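PDB 1J5X: glucosamine-6-phosphate deaminase from Thermotoga maritima, which belongs by family to the SIS-domain proteins, whose parallel sheets are flanked by helices in layered alpha/beta domains. Local coordinates for residues A[185-199]-A[299-313]. Residues are numbered along the deposited sequence; the frame is centred on the assembly and turned at random.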
ATOM      1  N   ARG A 185      -9.945  17.439  -1.138  1.00 20.11           N
ATOM      2  CA  ARG A 185      -9.124  17.025  -0.036  1.00 20.77           C
ATOM      3  C   ARG A 185      -7.791  16.343  -0.420  1.00 21.73           C
ATOM      4  O   ARG A 185      -6.876  16.300   0.390  1.00 22.02           O
ATOM      5  CB  ARG A 185      -9.878  16.108   0.919  1.00 23.34           C
ATOM      6  CG  ARG A 185     -10.738  16.947   1.902  1.00 30.22           C
ATOM      7  CD  ARG A 185      -9.985  17.088   3.266  1.00 34.09           C
ATOM      8  NE  ARG A 185     -10.570  16.178   4.209  1.00 37.30           N
ATOM      9  CZ  ARG A 185     -10.103  15.797   5.389  1.00 31.59           C
ATOM     10  NH1 ARG A 185      -8.950  16.200   5.915  1.00 28.39           N
ATOM     11  NH2 ARG A 185     -10.881  15.004   6.077  1.00 32.19           N
ATOM     12  N   PHE A 186      -7.692  15.860  -1.636  1.00 19.54           N
ATOM     13  CA  PHE A 186      -6.408  15.207  -2.031  1.00 19.97           C
ATOM     14  C   PHE A 186      -5.313  16.307  -2.117  1.00 21.10           C
ATOM     15  O   PHE A 186      -4.177  16.058  -1.764  1.00 20.88           O
ATOM     16  CB  PHE A 186      -6.582  14.494  -3.377  1.00 18.18           C
ATOM     17  CG  PHE A 186      -7.342  13.200  -3.285  1.00 20.21           C
ATOM     18  CD1 PHE A 186      -6.784  12.049  -2.674  1.00 19.84           C
ATOM     19  CD2 PHE A 186      -8.631  13.098  -3.850  1.00 19.65           C
ATOM     20  CE1 PHE A 186      -7.483  10.819  -2.631  1.00 20.61           C
ATOM     21  CE2 PHE A 186      -9.329  11.898  -3.814  1.00 19.57           C
ATOM     22  CZ  PHE A 186      -8.785  10.745  -3.215  1.00 21.72           C
ATOM     23  N   SER A 187      -5.667  17.529  -2.557  1.00 22.04           N
ATOM     24  CA  SER A 187      -4.650  18.628  -2.590  1.00 22.12           C
ATOM     25  C   SER A 187      -4.180  18.914  -1.192  1.00 22.96           C
ATOM     26  O   SER A 187      -3.006  19.142  -0.944  1.00 22.32           O
ATOM     27  CB  SER A 187      -5.224  19.958  -3.135  1.00 25.93           C
ATOM     28  OG  SER A 187      -5.690  19.735  -4.428  1.00 28.25           O
ATOM     29  N   GLU A 188      -5.131  18.925  -0.259  1.00 21.01           N
ATOM     30  CA  GLU A 188      -4.761  19.191   1.110  1.00 21.08           C
ATOM     31  C   GLU A 188      -3.851  18.080   1.639  1.00 22.26           C
ATOM     32  O   GLU A 188      -2.839  18.372   2.283  1.00 20.75           O
ATOM     33  CB  GLU A 188      -6.035  19.292   1.962  1.00 24.46           C
ATOM     34  CG  GLU A 188      -5.766  19.336   3.493  1.00 29.72           C
ATOM     35  CD  GLU A 188      -6.987  18.819   4.298  1.00 37.25           C
ATOM     36  OE1 GLU A 188      -8.154  19.231   4.006  1.00 38.81           O
ATOM     37  OE2 GLU A 188      -6.777  17.987   5.206  1.00 36.12           O
ATOM     38  N   LEU A 189      -4.195  16.816   1.396  1.00 19.09           N
ATOM     39  CA  LEU A 189      -3.337  15.743   1.937  1.00 18.57           C
ATOM     40  C   LEU A 189      -1.962  15.741   1.275  1.00 17.56           C
ATOM     41  O   LEU A 189      -0.964  15.531   1.939  1.00 20.10           O
ATOM     42  CB  LEU A 189      -4.012  14.384   1.766  1.00 17.13           C
ATOM     43  CG  LEU A 189      -5.313  14.313   2.590  1.00 19.46           C
ATOM     44  CD1 LEU A 189      -6.171  13.135   2.170  1.00 18.42           C
ATOM     45  CD2 LEU A 189      -4.891  14.115   4.006  1.00 22.20           C
ATOM     46  N   VAL A 190      -1.944  15.946  -0.033  1.00 17.06           N
ATOM     47  CA  VAL A 190      -0.637  16.045  -0.706  1.00 18.67           C
ATOM     48  C   VAL A 190       0.209  17.179  -0.099  1.00 21.37           C
ATOM     49  O   VAL A 190       1.429  17.036   0.141  1.00 21.12           O
ATOM     50  CB  VAL A 190      -0.883  16.280  -2.196  1.00 15.37           C
ATOM     51  CG1 VAL A 190       0.443  16.751  -2.889  1.00 20.31           C
ATOM     52  CG2 VAL A 190      -1.420  14.979  -2.844  1.00 22.33           C
ATOM     53  N   GLY A 191      -0.436  18.312   0.184  1.00 21.09           N
ATOM     54  CA  GLY A 191       0.282  19.460   0.742  1.00 20.90           C
ATOM     55  C   GLY A 191       0.839  19.211   2.103  1.00 19.98           C
ATOM     56  O   GLY A 191       1.835  19.845   2.515  1.00 20.84           O
ATOM     57  N   TYR A 192       0.179  18.278   2.820  1.00 19.76           N
ATOM     58  CA  TYR A 192       0.543  17.882   4.167  1.00 20.84           C
ATOM     59  C   TYR A 192       1.688  16.845   4.246  1.00 21.62           C
ATOM     60  O   TYR A 192       2.253  16.601   5.327  1.00 22.21           O
ATOM     61  CB  TYR A 192      -0.708  17.270   4.919  1.00 22.10           C
ATOM     62  CG  TYR A 192      -0.402  16.860   6.365  1.00 23.56           C
ATOM     63  CD1 TYR A 192       0.138  17.782   7.271  1.00 23.28           C
ATOM     64  CD2 TYR A 192      -0.666  15.556   6.832  1.00 21.26           C
ATOM     65  CE1 TYR A 192       0.420  17.438   8.598  1.00 26.86           C
ATOM     66  CE2 TYR A 192      -0.404  15.210   8.162  1.00 22.71           C
ATOM     67  CZ  TYR A 192       0.140  16.139   9.046  1.00 24.53           C
ATOM     68  OH  TYR A 192       0.410  15.775  10.370  1.00 26.41           O
ATOM     69  N   SER A 193       2.023  16.240   3.116  1.00 23.13           N
ATOM     70  CA  SER A 193       3.014  15.140   3.131  1.00 23.89           C
ATOM     71  C   SER A 193       4.404  15.483   3.705  1.00 22.57           C
ATOM     72  O   SER A 193       4.971  14.684   4.474  1.00 21.56           O
ATOM     73  CB  SER A 193       3.091  14.471   1.731  1.00 26.33           C
ATOM     74  OG  SER A 193       3.775  15.278   0.791  1.00 35.73           O
ATOM     75  N   PRO A 194       4.939  16.698   3.430  1.00 24.38           N
ATOM     76  CA  PRO A 194       6.270  16.971   4.009  1.00 22.42           C
ATOM     77  C   PRO A 194       6.258  16.972   5.533  1.00 23.98           C
ATOM     78  O   PRO A 194       7.090  16.339   6.202  1.00 23.87           O
ATOM     79  CB  PRO A 194       6.631  18.351   3.418  1.00 24.36           C
ATOM     80  CG  PRO A 194       5.903  18.352   2.038  1.00 20.66           C
ATOM     81  CD  PRO A 194       4.594  17.627   2.310  1.00 21.26           C
ATOM     82  N   GLU A 195       5.294  17.694   6.122  1.00 23.74           N
ATOM     83  CA  GLU A 195       5.204  17.732   7.573  1.00 26.08           C
ATOM     84  C   GLU A 195       4.899  16.321   8.108  1.00 24.71           C
ATOM     85  O   GLU A 195       5.443  15.885   9.122  1.00 25.31           O
ATOM     86  CB  GLU A 195       4.094  18.717   8.011  1.00 27.12           C
ATOM     87  CG  GLU A 195       3.752  18.672   9.509  1.00 31.42           C
ATOM     88  CD  GLU A 195       2.817  19.813   9.957  1.00 34.58           C
ATOM     89  OE1 GLU A 195       2.207  20.483   9.092  1.00 35.75           O
ATOM     90  OE2 GLU A 195       2.687  20.011  11.179  1.00 37.65           O
ATOM     91  N   PHE A 196       4.024  15.605   7.410  1.00 23.89           N
ATOM     92  CA  PHE A 196       3.659  14.241   7.850  1.00 23.46           C
ATOM     93  C   PHE A 196       4.915  13.379   7.927  1.00 21.22           C
ATOM     94  O   PHE A 196       5.133  12.632   8.898  1.00 25.21           O
ATOM     95  CB  PHE A 196       2.677  13.590   6.837  1.00 20.58           C
ATOM     96  CG  PHE A 196       2.266  12.183   7.207  1.00 22.27           C
ATOM     97  CD1 PHE A 196       1.603  11.921   8.413  1.00 21.36           C
ATOM     98  CD2 PHE A 196       2.497  11.097   6.322  1.00 21.41           C
ATOM     99  CE1 PHE A 196       1.182  10.629   8.719  1.00 21.90           C
ATOM    100  CE2 PHE A 196       2.067   9.806   6.656  1.00 18.20           C
ATOM    101  CZ  PHE A 196       1.427   9.583   7.819  1.00 20.50           C
ATOM    102  N   PHE A 197       5.730  13.506   6.896  1.00 23.53           N
ATOM    103  CA  PHE A 197       6.976  12.753   6.784  1.00 23.23           C
ATOM    104  C   PHE A 197       7.935  13.114   7.922  1.00 24.15           C
ATOM    105  O   PHE A 197       8.446  12.240   8.641  1.00 22.02           O
ATOM    106  CB  PHE A 197       7.608  13.027   5.425  1.00 25.12           C
ATOM    107  CG  PHE A 197       8.968  12.363   5.245  1.00 27.53           C
ATOM    108  CD1 PHE A 197      10.133  12.962   5.750  1.00 31.12           C
ATOM    109  CD2 PHE A 197       9.071  11.117   4.619  1.00 30.21           C
ATOM    110  CE1 PHE A 197      11.395  12.314   5.639  1.00 32.43           C
ATOM    111  CE2 PHE A 197      10.311  10.465   4.502  1.00 29.98           C
ATOM    112  CZ  PHE A 197      11.472  11.054   5.008  1.00 31.10           C
ATOM    113  N   ASP A 198       8.140  14.420   8.138  1.00 25.60           N
ATOM    114  CA  ASP A 198       9.050  14.859   9.186  1.00 25.59           C
ATOM    115  C   ASP A 198       8.575  14.444  10.570  1.00 24.21           C
ATOM    116  O   ASP A 198       9.382  14.051  11.391  1.00 26.64           O
ATOM    117  CB  ASP A 198       9.285  16.402   9.106  1.00 25.16           C
ATOM    118  CG  ASP A 198       9.925  16.841   7.777  1.00 31.98           C
ATOM    119  OD1 ASP A 198      10.592  16.026   7.088  1.00 32.12           O
ATOM    120  OD2 ASP A 198       9.779  18.027   7.402  1.00 35.87           O
ATOM    121  N   ILE A 199       7.272  14.525  10.853  1.00 24.49           N
ATOM    122  CA  ILE A 199       6.776  14.096  12.146  1.00 23.86           C
ATOM    123  C   ILE A 199       7.032  12.581  12.279  1.00 23.30           C
ATOM    124  O   ILE A 199       7.425  12.077  13.359  1.00 24.34           O
ATOM    125  CB  ILE A 199       5.214  14.368  12.310  1.00 21.59           C
ATOM    126  CG1 ILE A 199       4.960  15.899  12.403  1.00 25.43           C
ATOM    127  CG2 ILE A 199       4.674  13.613  13.538  1.00 23.90           C
ATOM    128  CD1 ILE A 199       3.465  16.346  12.331  1.00 23.00           C
ATOM    129  N   ILE A 299       1.183  10.136  15.325  1.00 25.17           N
ATOM    130  CA  ILE A 299       1.555  10.763  14.062  1.00 24.24           C
ATOM    131  C   ILE A 299       0.216  11.193  13.431  1.00 25.53           C
ATOM    132  O   ILE A 299      -0.505  10.407  12.786  1.00 24.48           O
ATOM    133  CB  ILE A 299       2.265   9.763  13.109  1.00 24.89           C
ATOM    134  CG1 ILE A 299       3.572   9.229  13.729  1.00 24.42           C
ATOM    135  CG2 ILE A 299       2.629  10.449  11.813  1.00 22.30           C
ATOM    136  CD1 ILE A 299       4.248   8.119  12.760  1.00 25.70           C
ATOM    137  N   PRO A 300      -0.140  12.479  13.572  1.00 25.44           N
ATOM    138  CA  PRO A 300      -1.391  12.984  13.037  1.00 24.48           C
ATOM    139  C   PRO A 300      -1.472  12.994  11.542  1.00 24.03           C
ATOM    140  O   PRO A 300      -0.506  13.335  10.872  1.00 22.90           O
ATOM    141  CB  PRO A 300      -1.463  14.431  13.578  1.00 25.36           C
ATOM    142  CG  PRO A 300      -0.385  14.471  14.644  1.00 31.10           C
ATOM    143  CD  PRO A 300       0.685  13.580  14.069  1.00 28.23           C
ATOM    144  N   VAL A 301      -2.653  12.610  11.053  1.00 20.70           N
ATOM    145  CA  VAL A 301      -2.997  12.661   9.640  1.00 19.48           C
ATOM    146  C   VAL A 301      -4.491  12.362   9.613  1.00 20.77           C
ATOM    147  O   VAL A 301      -4.977  11.671  10.528  1.00 20.21           O
ATOM    148  CB  VAL A 301      -2.217  11.645   8.806  1.00 19.43           C
ATOM    149  CG1 VAL A 301      -2.563  10.182   9.276  1.00 19.49           C
ATOM    150  CG2 VAL A 301      -2.563  11.865   7.326  1.00 19.92           C
ATOM    151  N   SER A 302      -5.215  12.865   8.602  1.00 18.42           N
ATOM    152  CA  SER A 302      -6.672  12.640   8.530  1.00 20.98           C
ATOM    153  C   SER A 302      -7.051  11.173   8.731  1.00 20.46           C
ATOM    154  O   SER A 302      -6.396  10.289   8.185  1.00 21.16           O
ATOM    155  CB  SER A 302      -7.199  13.083   7.171  1.00 19.95           C
ATOM    156  OG  SER A 302      -8.523  12.634   6.918  1.00 21.53           O
ATOM    157  N   ASN A 303      -8.150  10.928   9.435  1.00 16.34           N
ATOM    158  CA  ASN A 303      -8.607   9.549   9.647  1.00 18.59           C
ATOM    159  C   ASN A 303      -9.617   9.136   8.588  1.00 18.87           C
ATOM    160  O   ASN A 303     -10.244   8.059   8.664  1.00 19.99           O
ATOM    161  CB  ASN A 303      -9.190   9.368  11.049  1.00 20.51           C
ATOM    162  CG  ASN A 303      -8.144   9.588  12.124  1.00 25.47           C
ATOM    163  OD1 ASN A 303      -6.969   9.252  11.923  1.00 20.52           O
ATOM    164  ND2 ASN A 303      -8.552  10.138  13.266  1.00 25.62           N
ATOM    165  N   ASP A 304      -9.732   9.958   7.561  1.00 18.46           N
ATOM    166  CA  ASP A 304     -10.644   9.636   6.467  1.00 20.80           C
ATOM    167  C   ASP A 304      -9.877   8.711   5.510  1.00 18.67           C
ATOM    168  O   ASP A 304      -8.633   8.809   5.430  1.00 18.32           O
ATOM    169  CB  ASP A 304     -11.019  10.877   5.696  1.00 27.09           C
ATOM    170  CG  ASP A 304     -11.877  10.558   4.536  1.00 30.08           C
ATOM    171  OD1 ASP A 304     -11.388  10.770   3.415  1.00 29.05           O
ATOM    172  OD2 ASP A 304     -13.020  10.037   4.748  1.00 33.93           O
ATOM    173  N   TRP A 305     -10.627   7.914   4.777  1.00 16.57           N
ATOM    174  CA  TRP A 305     -10.043   6.899   3.862  1.00 16.35           C
ATOM    175  C   TRP A 305      -9.086   7.461   2.825  1.00 19.73           C
ATOM    176  O   TRP A 305      -8.176   6.746   2.400  1.00 19.07           O
ATOM    177  CB  TRP A 305     -11.139   6.124   3.122  1.00 17.23           C
ATOM    178  CG  TRP A 305     -12.109   5.455   4.107  1.00 17.58           C
ATOM    179  CD1 TRP A 305     -13.460   5.703   4.230  1.00 19.87           C
ATOM    180  CD2 TRP A 305     -11.799   4.420   5.047  1.00 17.18           C
ATOM    181  NE1 TRP A 305     -14.016   4.869   5.188  1.00 18.27           N
ATOM    182  CE2 TRP A 305     -13.019   4.070   5.707  1.00 19.29           C
ATOM    183  CE3 TRP A 305     -10.618   3.750   5.412  1.00 18.31           C
ATOM    184  CZ2 TRP A 305     -13.083   3.066   6.702  1.00 19.58           C
ATOM    185  CZ3 TRP A 305     -10.690   2.760   6.412  1.00 19.04           C
ATOM    186  CH2 TRP A 305     -11.931   2.426   7.040  1.00 20.71           C
ATOM    187  N   LYS A 306      -9.308   8.710   2.411  1.00 19.73           N
ATOM    188  CA  LYS A 306      -8.436   9.333   1.409  1.00 20.34           C
ATOM    189  C   LYS A 306      -6.965   9.395   1.862  1.00 17.68           C
ATOM    190  O   LYS A 306      -6.074   9.504   1.025  1.00 20.45           O
ATOM    191  CB  LYS A 306      -8.907  10.778   1.093  1.00 20.56           C
ATOM    192  CG  LYS A 306     -10.144  10.857   0.152  1.00 19.41           C
ATOM    193  CD  LYS A 306     -10.399  12.362  -0.221  1.00 19.20           C
ATOM    194  CE  LYS A 306     -11.826  12.547  -0.827  1.00 24.45           C
ATOM    195  NZ  LYS A 306     -12.915  12.028   0.026  1.00 27.20           N
ATOM    196  N   SER A 307      -6.700   9.372   3.167  1.00 18.42           N
ATOM    197  CA  SER A 307      -5.305   9.454   3.622  1.00 16.21           C
ATOM    198  C   SER A 307      -4.531   8.126   3.336  1.00 15.33           C
ATOM    199  O   SER A 307      -3.345   8.043   3.646  1.00 16.72           O
ATOM    200  CB  SER A 307      -5.250   9.715   5.154  1.00 17.72           C
ATOM    201  OG  SER A 307      -5.904   8.649   5.836  1.00 17.89           O
ATOM    202  N   ALA A 308      -5.206   7.117   2.810  1.00 15.35           N
ATOM    203  CA  ALA A 308      -4.559   5.824   2.564  1.00 17.63           C
ATOM    204  C   ALA A 308      -3.271   5.952   1.771  1.00 16.55           C
ATOM    205  O   ALA A 308      -2.314   5.227   2.088  1.00 19.84           O
ATOM    206  CB  ALA A 308      -5.518   4.836   1.858  1.00 16.96           C
ATOM    207  N   PHE A 309      -3.219   6.888   0.809  1.00 15.86           N
ATOM    208  CA  PHE A 309      -2.019   7.009  -0.015  1.00 17.55           C
ATOM    209  C   PHE A 309      -0.763   7.534   0.725  1.00 19.56           C
ATOM    210  O   PHE A 309       0.371   7.473   0.200  1.00 19.11           O
ATOM    211  CB  PHE A 309      -2.316   7.815  -1.261  1.00 18.01           C
ATOM    212  CG  PHE A 309      -2.420   9.300  -1.014  1.00 19.30           C
ATOM    213  CD1 PHE A 309      -3.651   9.863  -0.642  1.00 21.01           C
ATOM    214  CD2 PHE A 309      -1.282  10.135  -1.118  1.00 18.73           C
ATOM    215  CE1 PHE A 309      -3.729  11.239  -0.377  1.00 20.57           C
ATOM    216  CE2 PHE A 309      -1.349  11.489  -0.862  1.00 20.81           C
ATOM    217  CZ  PHE A 309      -2.580  12.064  -0.484  1.00 20.50           C
ATOM    218  N   LEU A 310      -0.939   8.067   1.930  1.00 16.12           N
ATOM    219  CA  LEU A 310       0.197   8.499   2.720  1.00 15.65           C
ATOM    220  C   LEU A 310       0.498   7.506   3.854  1.00 18.55           C
ATOM    221  O   LEU A 310       1.561   7.565   4.469  1.00 18.90           O
ATOM    222  CB  LEU A 310      -0.115   9.807   3.418  1.00 18.19           C
ATOM    223  CG  LEU A 310      -0.333  11.088   2.607  1.00 22.81           C
ATOM    224  CD1 LEU A 310      -0.782  12.228   3.568  1.00 22.07           C
ATOM    225  CD2 LEU A 310       1.016  11.477   1.945  1.00 23.12           C
ATOM    226  N   ARG A 311      -0.454   6.630   4.191  1.00 16.44           N
ATOM    227  CA  ARG A 311      -0.263   5.860   5.405  1.00 15.44           C
ATOM    228  C   ARG A 311       0.735   4.722   5.484  1.00 13.58           C
ATOM    229  O   ARG A 311       0.863   4.125   6.553  1.00 17.66           O
ATOM    230  CB  ARG A 311      -1.611   5.415   5.999  1.00 15.36           C
ATOM    231  CG  ARG A 311      -2.396   6.632   6.691  1.00 18.06           C
ATOM    232  CD  ARG A 311      -3.858   6.233   6.912  1.00 17.88           C
ATOM    233  NE  ARG A 311      -4.609   7.198   7.754  1.00 17.01           N
ATOM    234  CZ  ARG A 311      -4.767   7.060   9.067  1.00 18.97           C
ATOM    235  NH1 ARG A 311      -4.230   6.006   9.710  1.00 16.14           N
ATOM    236  NH2 ARG A 311      -5.503   7.980   9.751  1.00 14.18           N
ATOM    237  N   THR A 312       1.376   4.399   4.378  1.00 17.47           N
ATOM    238  CA  THR A 312       2.464   3.386   4.476  1.00 18.57           C
ATOM    239  C   THR A 312       3.809   4.104   4.749  1.00 17.55           C
ATOM    240  O   THR A 312       4.817   3.473   5.042  1.00 19.55           O
ATOM    241  CB  THR A 312       2.619   2.479   3.213  1.00 16.78           C
ATOM    242  OG1 THR A 312       3.001   3.227   2.068  1.00 16.12           O
ATOM    243  CG2 THR A 312       1.290   1.742   2.937  1.00 16.29           C
ATOM    244  N   VAL A 313       3.824   5.416   4.690  1.00 19.88           N
ATOM    245  CA  VAL A 313       5.079   6.150   4.932  1.00 19.64           C
ATOM    246  C   VAL A 313       5.684   5.838   6.320  1.00 21.55           C
ATOM    247  O   VAL A 313       6.891   5.572   6.434  1.00 21.46           O
ATOM    248  CB  VAL A 313       4.845   7.674   4.768  1.00 19.31           C
ATOM    249  CG1 VAL A 313       6.074   8.475   5.250  1.00 21.43           C
ATOM    250  CG2 VAL A 313       4.597   7.994   3.324  1.00 17.80           C
TER
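A helix-on-loop interface joins helix 184-205 to the segment that leads from strand 289-293 to helix 313-326. F196 buries 122 Å² against that loop, more than any other residue of the two segments. With CG anti to the backbone N (chi1 179°), its ring drops between I299, V301 and L310. CG2 of V301 lies over one ring face. CE1 of F196 touches CG2 of I299 at 3.4 Å. The ring edge faces two backbone carbonyls, with CE2 of F196 3.2 Å from O of L310. Y192 makes the hydrogen bond between the segments: its OH donates to O of P300 at 2.7 Å. The hydroxyl approaches from above the carbonyl plane, 49° out of it. Beyond it, CG2 of I199 packs on CD of P300.

The loop follows the edge strand of a four-stranded parallel sheet, the second of the two in the chain; the fold is consistent with a second SIS-like alpha/beta unit. Its 3-10 turn, 305-307, carries K306 to F186. CD of K306 sits 3.8 Å from the F186 ring centroid, a CH-pi contact over the face. The edge of the same ring meets CE1 of F309, and helix 162-179 also packs on F186. CZ of F309 presses on CB of L189 at 3.5 Å. Next to it, CD2 of L310 meets CB of S193.

Within the loop, S302 OG accepts from D304 N, an ST turn. D304 OD1 accepts from K306 N, an Asx turn. R311 NH2 donates to O of S302 at 2.9 Å, while NH1 of R311 hydrogen-bonds OE1 of Q267 and the backbone O of V293, which ties the loop back to strands 262-267 and 289-293. The R185 guanidinium lies near S302, and NH1 of R185 makes a salt bridge with OE2 of E188 at 2.9 Å.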